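Local coordinates for protein contact-dependent inhibitor A (Escherichia coli NC101, PDB 5I4Q) that is the toxin domain of a contact-dependent growth inhibition system, probably delivered into neighbouring bacteria to inhibit them, and neutralised in immune cells by its cognate immunity protein, at residues Y64-Y67 against L72-I75. Sequence-based numbering, arbitrary orientation.
Sequences YLRY and LEMI
Y67 and M74 pair across an antiparallel beta hairpin, strands 65-69 and 72-77, the middle two strands of a four-stranded sheet. Theirs is a hydrogen-bonded pair. Y67 N reaches M74 O at 2.8 Å and 172°, and M74 N returns a bond to Y67 O at 2.8 Å. Beside it, I75 CA makes a CA-H...O contact with L65 O at 3.3 Å. The tightly packed face carries the Y67 and M74 side chains, which run side by side. M74 is selenomethionine. Its chain bends at the last torsion, chi3 94°, and sets CE over the Y67 ring, a CH-pi contact 4.1 Å from the centroid. L48 of helix 40-48 packs against both residues, and Y76 meets the Y67 ring edge-to-face.

The looser face carries I75, which is buried, and the partly exposed, charged R66 and E73. The immunity protein, chain of Contact-dependent inhibitor I, packs on it. R66 stretches past I75, with its CG 3.8 Å from I75 CD1. R66 NH2 makes a salt bridge to E73 OE2, of doubtful exact position, while R66 NH1 forms one with E68. E73 OE1 bonds Y81 OH of the immunity protein. Just before strand 65-69, the Y64 and I75 side chains cross at about a right angle, with Y64 CD2 3.7 Å from I75 CG2.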
loop_
_atom_site.group_PDB
_atom_site.type_symbol
_atom_site.label_atom_id
_atom_site.label_comp_id
_atom_site.label_asym_id
_atom_site.label_seq_id
_atom_site.Cartn_x
_atom_site.Cartn_y
_atom_site.Cartn_z
ATOM N N TYR A 64 -31.191 23.419 -12.386
ATOM C CA TYR A 64 -29.837 22.881 -12.447
ATOM C C TYR A 64 -29.563 22.276 -13.796
ATOM O O TYR A 64 -30.470 21.764 -14.433
ATOM C CB TYR A 64 -29.571 21.841 -11.322
ATOM C CG TYR A 64 -29.289 22.475 -9.975
ATOM C CD1 TYR A 64 -30.312 22.750 -9.072
ATOM C CD2 TYR A 64 -28.007 22.807 -9.602
ATOM C CE1 TYR A 64 -30.049 23.343 -7.835
ATOM C CE2 TYR A 64 -27.731 23.383 -8.381
ATOM C CZ TYR A 64 -28.752 23.633 -7.483
ATOM O OH TYR A 64 -28.442 24.229 -6.289
ATOM N N LEU A 65 -28.282 22.327 -14.182
ATOM C CA LEU A 65 -27.792 21.658 -15.392
ATOM C C LEU A 65 -26.566 20.828 -15.072
ATOM O O LEU A 65 -25.835 21.104 -14.129
ATOM C CB LEU A 65 -27.407 22.689 -16.459
ATOM C CG LEU A 65 -28.476 23.708 -16.797
ATOM C CD1 LEU A 65 -27.859 24.979 -17.360
ATOM C CD2 LEU A 65 -29.445 23.058 -17.764
ATOM N N ARG A 66 -26.325 19.827 -15.903
ATOM C CA ARG A 66 -25.100 19.082 -15.835
ATOM C C ARG A 66 -24.060 19.623 -16.814
ATOM O O ARG A 66 -24.302 19.650 -18.004
ATOM C CB ARG A 66 -25.373 17.660 -16.161
ATOM C CG ARG A 66 -24.265 16.701 -15.782
ATOM C CD ARG A 66 -24.359 15.498 -16.704
ATOM N NE ARG A 66 -23.382 14.464 -16.366
ATOM C CZ ARG A 66 -22.310 14.136 -17.095
ATOM N NH1 ARG A 66 -22.021 14.760 -18.245
ATOM N NH2 ARG A 66 -21.501 13.176 -16.652
ATOM N N TYR A 67 -22.888 19.978 -16.275
ATOM C CA TYR A 67 -21.751 20.447 -17.014
ATOM C C TYR A 67 -20.624 19.413 -16.921
ATOM O O TYR A 67 -20.327 18.866 -15.829
ATOM C CB TYR A 67 -21.217 21.727 -16.386
ATOM C CG TYR A 67 -22.011 22.976 -16.604
ATOM C CD1 TYR A 67 -23.333 23.087 -16.155
ATOM C CD2 TYR A 67 -21.425 24.102 -17.184
ATOM C CE1 TYR A 67 -24.047 24.273 -16.316
ATOM C CE2 TYR A 67 -22.134 25.282 -17.343
ATOM C CZ TYR A 67 -23.447 25.358 -16.912
ATOM O OH TYR A 67 -24.148 26.514 -17.084
ATOM N N LEU A 72 -14.137 16.718 -14.984
ATOM C CA LEU A 72 -15.118 16.743 -13.923
ATOM C C LEU A 72 -16.524 16.907 -14.488
ATOM O O LEU A 72 -16.694 17.310 -15.628
ATOM C CB LEU A 72 -14.838 17.909 -12.961
ATOM C CG LEU A 72 -13.467 18.054 -12.338
ATOM C CD1 LEU A 72 -13.177 19.501 -12.080
ATOM C CD2 LEU A 72 -13.390 17.290 -11.023
ATOM N N GLU A 73 -17.501 16.573 -13.645
ATOM C CA GLU A 73 -18.924 16.672 -13.886
ATOM C C GLU A 73 -19.429 17.469 -12.740
ATOM O O GLU A 73 -19.101 17.214 -11.554
ATOM C CB GLU A 73 -19.676 15.341 -13.829
ATOM C CG GLU A 73 -19.163 14.272 -14.781
ATOM C CD GLU A 73 -19.690 12.847 -14.488
ATOM O OE1 GLU A 73 -20.530 12.692 -13.576
ATOM O OE2 GLU A 73 -19.239 11.876 -15.184
HETATM N N MSE A 74 -20.312 18.385 -13.083
HETATM C CA MSE A 74 -20.839 19.308 -12.124
HETATM C C MSE A 74 -22.318 19.524 -12.378
HETATM O O MSE A 74 -22.787 19.577 -13.531
HETATM C CB MSE A 74 -20.069 20.586 -12.357
HETATM C CG MSE A 74 -20.750 21.756 -11.738
HETATM SE SE MSE A 74 -19.547 23.295 -11.857
HETATM C CE MSE A 74 -20.144 24.168 -13.530
ATOM N N ILE A 75 -23.042 19.701 -11.288
ATOM C CA ILE A 75 -24.437 20.032 -11.304
ATOM C C ILE A 75 -24.481 21.466 -10.752
ATOM O O ILE A 75 -24.106 21.726 -9.588
ATOM C CB ILE A 75 -25.223 19.062 -10.412
ATOM C CG1 ILE A 75 -25.008 17.593 -10.855
ATOM C CG2 ILE A 75 -26.711 19.423 -10.328
ATOM C CD1 ILE A 75 -25.472 17.245 -12.256
#